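Local coordinates for protein aminopeptidase C (PDB 4K7C) that probably removes amino acids from the N-termini of peptides as a cysteine aminopeptidase of the papain-like C1 family, at residues H293-A305 with F404-L418. Residues are numbered along the deposited sequence; the frame is centred on the assembly and turned at random. Where two conformers were deposited one is given.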
ATOM      1  N   HIS A 293      38.188  28.412  -9.001  1.00 18.44           N
ATOM      2  CA  HIS A 293      37.151  28.694  -9.914  1.00 19.79           C
ATOM      3  C   HIS A 293      37.593  29.847 -10.830  1.00 17.91           C
ATOM      4  O   HIS A 293      38.037  30.887 -10.331  1.00 20.53           O
ATOM      5  CB  HIS A 293      35.893  29.179  -9.157  1.00 21.41           C
ATOM      6  CG  HIS A 293      35.280  28.189  -8.235  1.00 22.45           C
ATOM      7  ND1 HIS A 293      34.870  26.945  -8.660  1.00 23.18           N
ATOM      8  CD2 HIS A 293      34.875  28.308  -6.951  1.00 24.79           C
ATOM      9  CE1 HIS A 293      34.323  26.300  -7.636  1.00 23.39           C
ATOM     10  NE2 HIS A 293      34.330  27.098  -6.585  1.00 25.34           N
ATOM     11  N   LEU A 294      37.403  29.663 -12.107  1.00 20.13           N
ATOM     12  CA  LEU A 294      37.571  30.690 -13.140  1.00 18.12           C
ATOM     13  C   LEU A 294      36.187  31.280 -13.483  1.00 18.80           C
ATOM     14  O   LEU A 294      35.318  30.581 -14.056  1.00 18.64           O
ATOM     15  CB  LEU A 294      38.197  30.074 -14.385  1.00 20.13           C
ATOM     16  CG  LEU A 294      38.368  30.853 -15.654  1.00 21.10           C
ATOM     17  CD1 LEU A 294      39.316  31.987 -15.322  1.00 23.27           C
ATOM     18  CD2 LEU A 294      38.879  29.981 -16.758  1.00 23.81           C
ATOM     19  N   ASN A 295      36.000  32.551 -13.139  1.00 19.19           N
ATOM     20  CA  ASN A 295      34.763  33.236 -13.433  1.00 19.39           C
ATOM     21  C   ASN A 295      34.728  33.774 -14.830  1.00 21.02           C
ATOM     22  O   ASN A 295      35.629  34.535 -15.228  1.00 23.60           O
ATOM     23  CB  ASN A 295      34.584  34.394 -12.477  1.00 17.57           C
ATOM     24  CG  ASN A 295      33.125  34.788 -12.348  1.00 18.64           C
ATOM     25  OD1 ASN A 295      32.217  33.985 -12.632  1.00 20.43           O
ATOM     26  ND2 ASN A 295      32.883  35.997 -11.956  1.00 20.94           N
ATOM     27  N   LEU A 296      33.708  33.382 -15.598  1.00 18.83           N
ATOM     28  CA  LEU A 296      33.505  33.822 -16.963  1.00 18.87           C
ATOM     29  C   LEU A 296      32.057  34.245 -17.175  1.00 22.20           C
ATOM     30  O   LEU A 296      31.139  33.747 -16.482  1.00 20.60           O
ATOM     31  CB  LEU A 296      33.804  32.688 -17.919  1.00 20.50           C
ATOM     32  CG  LEU A 296      35.239  32.146 -17.864  1.00 19.26           C
ATOM     33  CD1 LEU A 296      35.330  30.986 -18.811  1.00 19.91           C
ATOM     34  CD2 LEU A 296      36.251  33.252 -18.269  1.00 22.47           C
ATOM     35  N   ASP A 297      31.865  35.112 -18.165  1.00 20.53           N
ATOM     36  CA  ASP A 297      30.536  35.532 -18.601  0.50 22.79           C
ATOM     37  C   ASP A 297      29.734  34.328 -19.108  1.00 22.47           C
ATOM     38  O   ASP A 297      30.291  33.334 -19.568  1.00 19.95           O
ATOM     39  CB  ASP A 297      30.640  36.572 -19.712  0.50 23.02           C
ATOM     40  CG  ASP A 297      31.114  35.985 -20.987  0.50 24.20           C
ATOM     41  OD1 ASP A 297      32.322  35.714 -21.083  0.50 24.28           O
ATOM     42  OD2 ASP A 297      30.289  35.788 -21.895  0.50 27.16           O
ATOM     43  N   ILE A 298      28.428  34.453 -19.068  1.00 22.89           N
ATOM     44  CA  ILE A 298      27.517  33.326 -19.334  1.00 21.87           C
ATOM     45  C   ILE A 298      27.585  32.886 -20.757  1.00 22.78           C
ATOM     46  O   ILE A 298      27.543  31.716 -20.978  1.00 21.03           O
ATOM     47  CB  ILE A 298      26.029  33.636 -18.896  1.00 23.27           C
ATOM     48  CG1 ILE A 298      25.131  32.373 -18.868  1.00 20.73           C
ATOM     49  CG2 ILE A 298      25.422  34.683 -19.816  1.00 25.31           C
ATOM     50  CD1 ILE A 298      25.692  31.292 -17.944  1.00 23.14           C
ATOM     51  N   ASP A 299      27.786  33.758 -21.736  1.00 22.28           N
ATOM     52  CA  ASP A 299      27.914  33.252 -23.125  1.00 23.73           C
ATOM     53  C   ASP A 299      29.133  32.321 -23.357  1.00 22.35           C
ATOM     54  O   ASP A 299      29.043  31.282 -24.032  1.00 22.69           O
ATOM     55  CB  ASP A 299      27.979  34.454 -24.115  1.00 24.89           C
ATOM     56  CG  ASP A 299      26.620  35.181 -24.224  1.00 33.93           C
ATOM     57  OD1 ASP A 299      25.567  34.559 -24.019  1.00 28.55           O
ATOM     58  OD2 ASP A 299      26.631  36.366 -24.507  1.00 36.99           O
ATOM     59  N   THR A 300      30.274  32.753 -22.823  1.00 22.37           N
ATOM     60  CA  THR A 300      31.569  32.018 -22.928  1.00 22.85           C
ATOM     61  C   THR A 300      31.451  30.681 -22.153  1.00 21.66           C
ATOM     62  O   THR A 300      31.776  29.608 -22.659  1.00 22.75           O
ATOM     63  CB  THR A 300      32.713  32.839 -22.307  1.00 21.75           C
ATOM     64  OG1 THR A 300      32.819  34.178 -22.896  1.00 25.30           O
ATOM     65  CG2 THR A 300      34.039  32.122 -22.432  1.00 20.44           C
ATOM     66  N   PHE A 301      30.832  30.774 -20.982  1.00 20.31           N
ATOM     67  CA  PHE A 301      30.585  29.597 -20.108  1.00 22.32           C
ATOM     68  C   PHE A 301      29.790  28.587 -20.910  1.00 23.99           C
ATOM     69  O   PHE A 301      30.156  27.384 -20.988  1.00 22.69           O
ATOM     70  CB  PHE A 301      29.796  30.183 -18.875  1.00 24.86           C
ATOM     71  CG  PHE A 301      29.436  29.239 -17.799  1.00 21.06           C
ATOM     72  CD1 PHE A 301      30.048  29.348 -16.543  1.00 19.93           C
ATOM     73  CD2 PHE A 301      28.326  28.413 -17.932  1.00 23.36           C
ATOM     74  CE1 PHE A 301      29.659  28.577 -15.478  1.00 21.18           C
ATOM     75  CE2 PHE A 301      27.956  27.594 -16.884  1.00 21.25           C
ATOM     76  CZ  PHE A 301      28.567  27.682 -15.635  1.00 21.67           C
ATOM     77  N   LYS A 302      28.647  29.035 -21.453  1.00 22.63           N
ATOM     78  CA  LYS A 302      27.791  28.117 -22.210  1.00 22.86           C
ATOM     79  C   LYS A 302      28.459  27.571 -23.481  1.00 22.72           C
ATOM     80  O   LYS A 302      28.293  26.397 -23.861  1.00 19.49           O
ATOM     81  CB  LYS A 302      26.467  28.808 -22.575  1.00 22.22           C
ATOM     82  CG  LYS A 302      25.488  28.855 -21.451  1.00 23.63           C
ATOM     83  CD  LYS A 302      24.426  29.962 -21.584  1.00 25.48           C
ATOM     84  CE  LYS A 302      23.493  29.699 -22.717  1.00 21.74           C
ATOM     85  NZ  LYS A 302      22.531  30.778 -23.002  1.00 21.48           N
ATOM     86  N   ASP A 303      29.167  28.442 -24.215  1.00 21.11           N
ATOM     87  CA  ASP A 303      29.882  27.961 -25.433  1.00 21.67           C
ATOM     88  C   ASP A 303      30.900  26.881 -25.166  1.00 19.70           C
ATOM     89  O   ASP A 303      30.988  25.957 -25.921  1.00 19.93           O
ATOM     90  CB  ASP A 303      30.581  29.111 -26.123  1.00 23.76           C
ATOM     91  CG  ASP A 303      29.593  30.036 -26.853  1.00 31.57           C
ATOM     92  OD1 ASP A 303      28.432  29.632 -27.127  1.00 34.80           O
ATOM     93  OD2 ASP A 303      30.039  31.154 -27.194  1.00 35.77           O
ATOM     94  N   LEU A 304      31.605  26.964 -24.021  1.00 19.57           N
ATOM     95  CA  LEU A 304      32.487  25.870 -23.578  1.00 21.10           C
ATOM     96  C   LEU A 304      31.792  24.588 -23.284  1.00 22.24           C
ATOM     97  O   LEU A 304      32.225  23.526 -23.704  1.00 22.88           O
ATOM     98  CB  LEU A 304      33.276  26.274 -22.325  1.00 20.86           C
ATOM     99  CG  LEU A 304      34.224  27.480 -22.490  1.00 22.16           C
ATOM    100  CD1 LEU A 304      34.714  27.969 -21.208  1.00 23.05           C
ATOM    101  CD2 LEU A 304      35.415  27.163 -23.390  1.00 25.52           C
ATOM    102  N   ALA A 305      30.634  24.668 -22.588  1.00 20.37           N
ATOM    103  CA  ALA A 305      29.852  23.470 -22.376  1.00 19.09           C
ATOM    104  C   ALA A 305      29.413  22.799 -23.644  1.00 20.29           C
ATOM    105  O   ALA A 305      29.497  21.574 -23.750  1.00 19.24           O
ATOM    106  CB  ALA A 305      28.643  23.741 -21.454  1.00 18.36           C
ATOM    107  N   PHE A 404      19.034  27.756 -17.440  1.00 18.81           N
ATOM    108  CA  PHE A 404      20.528  27.585 -17.354  1.00 18.42           C
ATOM    109  C   PHE A 404      21.148  28.986 -17.093  1.00 17.55           C
ATOM    110  O   PHE A 404      21.955  29.160 -16.194  1.00 17.95           O
ATOM    111  CB  PHE A 404      20.977  27.055 -18.731  1.00 18.59           C
ATOM    112  CG  PHE A 404      22.399  26.640 -18.785  1.00 19.91           C
ATOM    113  CD1 PHE A 404      22.687  25.307 -18.941  1.00 21.34           C
ATOM    114  CD2 PHE A 404      23.464  27.550 -18.603  1.00 20.52           C
ATOM    115  CE1 PHE A 404      24.003  24.864 -18.987  1.00 20.75           C
ATOM    116  CE2 PHE A 404      24.807  27.093 -18.659  1.00 20.09           C
ATOM    117  CZ  PHE A 404      25.033  25.739 -18.867  1.00 19.08           C
ATOM    118  N   ASP A 405      20.714  29.986 -17.837  1.00 17.62           N
ATOM    119  CA  ASP A 405      21.229  31.361 -17.654  1.00 17.60           C
ATOM    120  C   ASP A 405      21.147  31.845 -16.244  1.00 18.04           C
ATOM    121  O   ASP A 405      22.022  32.514 -15.721  1.00 19.28           O
ATOM    122  CB  ASP A 405      20.536  32.370 -18.608  1.00 19.17           C
ATOM    123  CG  ASP A 405      20.909  32.184 -20.059  1.00 22.75           C
ATOM    124  OD1 ASP A 405      21.798  31.366 -20.381  1.00 20.88           O
ATOM    125  OD2 ASP A 405      20.270  32.839 -20.917  1.00 24.29           O
ATOM    126  N   GLN A 406      20.012  31.587 -15.618  1.00 17.97           N
ATOM    127  CA  GLN A 406      19.772  32.113 -14.326  1.00 17.86           C
ATOM    128  C   GLN A 406      20.357  31.280 -13.207  1.00 16.52           C
ATOM    129  O   GLN A 406      20.856  31.818 -12.228  1.00 17.04           O
ATOM    130  CB  GLN A 406      18.245  32.221 -14.053  1.00 19.59           C
ATOM    131  CG  GLN A 406      17.375  33.198 -14.834  1.00 19.51           C
ATOM    132  CD  GLN A 406      17.968  34.579 -14.892  1.00 21.21           C
ATOM    133  OE1 GLN A 406      18.410  35.172 -13.902  1.00 23.03           O
ATOM    134  NE2 GLN A 406      18.001  35.079 -16.063  1.00 22.34           N
ATOM    135  N   PHE A 407      20.271  29.939 -13.309  1.00 16.27           N
ATOM    136  CA  PHE A 407      20.421  29.102 -12.155  1.00 16.58           C
ATOM    137  C   PHE A 407      21.597  28.113 -12.186  1.00 15.92           C
ATOM    138  O   PHE A 407      21.856  27.438 -11.187  1.00 16.72           O
ATOM    139  CB  PHE A 407      19.105  28.341 -11.785  1.00 16.75           C
ATOM    140  CG  PHE A 407      17.977  29.276 -11.502  1.00 17.20           C
ATOM    141  CD1 PHE A 407      18.103  30.246 -10.506  1.00 17.90           C
ATOM    142  CD2 PHE A 407      16.883  29.337 -12.315  1.00 18.96           C
ATOM    143  CE1 PHE A 407      17.058  31.155 -10.261  1.00 18.47           C
ATOM    144  CE2 PHE A 407      15.850  30.251 -12.082  1.00 17.19           C
ATOM    145  CZ  PHE A 407      15.953  31.161 -11.047  1.00 17.80           C
ATOM    146  N   VAL A 408      22.287  28.063 -13.302  1.00 17.42           N
ATOM    147  CA  VAL A 408      23.563  27.325 -13.340  1.00 16.53           C
ATOM    148  C   VAL A 408      24.726  28.265 -12.991  1.00 18.63           C
ATOM    149  O   VAL A 408      24.865  29.352 -13.630  1.00 20.66           O
ATOM    150  CB  VAL A 408      23.808  26.730 -14.692  1.00 15.52           C
ATOM    151  CG1 VAL A 408      25.254  26.067 -14.837  1.00 16.03           C
ATOM    152  CG2 VAL A 408      22.736  25.719 -15.031  1.00 15.90           C
ATOM    153  N   TYR A 409      25.537  27.838 -12.022  1.00 16.80           N
ATOM    154  CA  TYR A 409      26.652  28.607 -11.534  1.00 19.76           C
ATOM    155  C   TYR A 409      28.034  28.023 -11.835  1.00 21.02           C
ATOM    156  O   TYR A 409      28.983  28.795 -11.785  1.00 19.75           O
ATOM    157  CB  TYR A 409      26.576  28.836 -10.066  1.00 18.59           C
ATOM    158  CG  TYR A 409      25.286  29.561  -9.616  1.00 20.06           C
ATOM    159  CD1 TYR A 409      25.189  30.905  -9.723  1.00 19.76           C
ATOM    160  CD2 TYR A 409      24.214  28.860  -9.047  1.00 20.12           C
ATOM    161  CE1 TYR A 409      24.050  31.612  -9.374  1.00 20.81           C
ATOM    162  CE2 TYR A 409      23.077  29.580  -8.624  1.00 20.53           C
ATOM    163  CZ  TYR A 409      23.007  30.957  -8.781  1.00 21.78           C
ATOM    164  OH  TYR A 409      21.887  31.657  -8.382  1.00 24.14           O
ATOM    165  N   GLN A 410      28.114  26.738 -12.181  0.50 19.70           N
ATOM    166  CA  GLN A 410      29.404  26.096 -12.379  0.50 19.53           C
ATOM    167  C   GLN A 410      29.349  25.000 -13.416  0.50 19.83           C
ATOM    168  O   GLN A 410      28.361  24.268 -13.488  0.50 18.57           O
ATOM    169  CB  GLN A 410      29.818  25.427 -11.095  0.50 18.70           C
ATOM    170  CG  GLN A 410      30.026  26.302  -9.905  0.50 19.50           C
ATOM    171  CD  GLN A 410      30.554  25.462  -8.786  0.50 18.56           C
ATOM    172  OE1 GLN A 410      30.864  25.942  -7.664  0.50 19.15           O
ATOM    173  NE2 GLN A 410      30.625  24.173  -9.069  0.50 16.40           N
ATOM    174  N   VAL A 411      30.407  24.916 -14.231  1.00 18.95           N
ATOM    175  CA  VAL A 411      30.615  23.784 -15.134  1.00 18.22           C
ATOM    176  C   VAL A 411      32.128  23.424 -15.006  1.00 22.01           C
ATOM    177  O   VAL A 411      32.925  24.281 -14.619  1.00 20.61           O
ATOM    178  CB  VAL A 411      30.331  24.033 -16.621  1.00 20.46           C
ATOM    179  CG1 VAL A 411      28.831  24.036 -16.894  1.00 22.75           C
ATOM    180  CG2 VAL A 411      30.955  25.333 -17.108  1.00 21.65           C
ATOM    181  N   VAL A 412      32.435  22.150 -15.165  1.00 18.26           N
ATOM    182  CA  VAL A 412      33.799  21.696 -15.195  1.00 18.89           C
ATOM    183  C   VAL A 412      34.153  21.361 -16.631  1.00 19.35           C
ATOM    184  O   VAL A 412      33.553  20.492 -17.287  1.00 16.59           O
ATOM    185  CB  VAL A 412      34.062  20.531 -14.236  1.00 20.46           C
ATOM    186  CG1 VAL A 412      35.481  20.026 -14.349  1.00 18.68           C
ATOM    187  CG2 VAL A 412      33.786  20.919 -12.817  1.00 21.08           C
ATOM    188  N   ILE A 413      35.140  22.104 -17.173  1.00 17.92           N
ATOM    189  CA  ILE A 413      35.552  21.991 -18.568  1.00 20.32           C
ATOM    190  C   ILE A 413      37.032  21.524 -18.727  1.00 20.94           C
ATOM    191  O   ILE A 413      37.857  21.983 -17.934  1.00 19.59           O
ATOM    192  CB  ILE A 413      35.349  23.345 -19.261  1.00 21.29           C
ATOM    193  CG1 ILE A 413      33.811  23.735 -19.192  1.00 19.86           C
ATOM    194  CG2 ILE A 413      35.806  23.304 -20.672  1.00 21.85           C
ATOM    195  CD1 ILE A 413      32.921  22.868 -20.005  1.00 20.60           C
ATOM    196  N   SER A 414      37.307  20.643 -19.699  1.00 22.20           N
ATOM    197  CA  SER A 414      38.715  20.295 -20.027  1.00 23.59           C
ATOM    198  C   SER A 414      39.391  21.517 -20.596  1.00 18.98           C
ATOM    199  O   SER A 414      38.874  22.183 -21.488  1.00 19.09           O
ATOM    200  CB  SER A 414      38.950  19.138 -20.973  1.00 24.96           C
ATOM    201  OG  SER A 414      38.129  18.065 -20.726  1.00 32.97           O
ATOM    202  N   LYS A 415      40.523  21.818 -19.986  1.00 22.60           N
ATOM    203  CA  LYS A 415      41.359  22.984 -20.294  1.00 23.05           C
ATOM    204  C   LYS A 415      41.657  23.148 -21.796  1.00 24.77           C
ATOM    205  O   LYS A 415      41.784  24.285 -22.297  1.00 24.66           O
ATOM    206  CB  LYS A 415      42.638  22.937 -19.448  1.00 24.18           C
ATOM    207  CG  LYS A 415      42.471  23.340 -17.993  1.00 23.95           C
ATOM    208  CD  LYS A 415      43.780  23.106 -17.210  1.00 22.80           C
ATOM    209  CE  LYS A 415      43.588  23.401 -15.799  1.00 24.44           C
ATOM    210  NZ  LYS A 415      44.780  23.080 -14.980  1.00 25.12           N
ATOM    211  N   LYS A 416      41.767  22.024 -22.500  1.00 24.93           N
ATOM    212  CA  LYS A 416      42.038  22.073 -23.910  1.00 27.15           C
ATOM    213  C   LYS A 416      40.960  22.776 -24.762  1.00 30.78           C
ATOM    214  O   LYS A 416      41.202  23.103 -25.902  1.00 27.81           O
ATOM    215  CB  LYS A 416      42.200  20.678 -24.446  1.00 29.39           C
ATOM    216  CG  LYS A 416      40.948  19.852 -24.430  1.00 32.27           C
ATOM    217  CD  LYS A 416      41.342  18.420 -24.688  1.00 36.00           C
ATOM    218  CE  LYS A 416      40.151  17.557 -24.907  1.00 42.28           C
ATOM    219  NZ  LYS A 416      40.669  16.297 -25.540  1.00 50.37           N
ATOM    220  N   TYR A 417      39.745  22.957 -24.211  1.00 25.65           N
ATOM    221  CA  TYR A 417      38.677  23.641 -24.939  1.00 24.10           C
ATOM    222  C   TYR A 417      38.757  25.116 -24.702  1.00 25.81           C
ATOM    223  O   TYR A 417      38.047  25.858 -25.362  1.00 31.92           O
ATOM    224  CB  TYR A 417      37.304  23.127 -24.439  1.00 23.75           C
ATOM    225  CG  TYR A 417      37.092  21.706 -24.724  1.00 24.94           C
ATOM    226  CD1 TYR A 417      37.180  21.211 -26.054  1.00 32.65           C
ATOM    227  CD2 TYR A 417      36.801  20.823 -23.712  1.00 25.54           C
ATOM    228  CE1 TYR A 417      36.991  19.873 -26.325  1.00 31.77           C
ATOM    229  CE2 TYR A 417      36.631  19.486 -23.959  1.00 24.41           C
ATOM    230  CZ  TYR A 417      36.724  19.016 -25.260  1.00 32.05           C
ATOM    231  OH  TYR A 417      36.574  17.689 -25.513  1.00 35.85           O
ATOM    232  N   LEU A 418      39.608  25.545 -23.753  1.00 27.66           N
ATOM    233  CA  LEU A 418      39.744  26.954 -23.382  1.00 28.91           C
ATOM    234  C   LEU A 418      40.684  27.718 -24.347  1.00 32.38           C
ATOM    235  O   LEU A 418      41.717  27.212 -24.685  1.00 30.01           O
ATOM    236  CB  LEU A 418      40.351  27.080 -22.010  1.00 29.97           C
ATOM    237  CG  LEU A 418      39.615  26.632 -20.753  1.00 31.36           C
ATOM    238  CD1 LEU A 418      40.371  27.031 -19.477  1.00 31.65           C
ATOM    239  CD2 LEU A 418      38.308  27.333 -20.757  1.00 31.19           C
TER
HETATM  240  O   HOH W   1      21.544  33.898 -22.909  1.00 32.67           O
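F301 drives its ring from helix 298-305 onto strand 408-414, and V411 answers from the strand: CG2 of V411 sits over the ring centre in a CH-pi contact, 3.7 Å from the centroid and 14° off the normal. The rim of the same ring is hemmed in by V408 and F404, with F301 CE2 3.7 Å from V408 CG1 and 3.6 Å from F404 CE2. With CG anti to the backbone N (chi1 -178°), F301 projects far enough for CZ to rest on the Q410–V411 peptide. K302 runs antiparallel alongside F404, its CG 3.4 Å from F404 CE2, then bends at chi3 to bring NZ to the syn lone pair of D405 OD1, 2.8 Å away. Replacing K302 by alanine is likely to leave D405 and D401, the lysine's second carboxylate partner, without the charge they share and to uncover part of the F404 ring. A water donates to D405 OD2 and accepts a weak bond from K302 NZ. Helix 298-310 packs across a strand of the beta domain of a papain-like peptidase, the short segments crossing at 50°. Toward the far end of the strand, L304 CB meets the I413 side chain, while its CD1 lies 3.7 Å from L418 CD2. Y417, whose carbonyl touches L304 CD2, has its hydroxyl hydrogen-bonded to E313. F317, on the adjacent antiparallel strand 315-319, touches the side chains of V408 and V411. At the helix start, D297 is the N-cap, its OD2 accepting from T300 N in the conformer given.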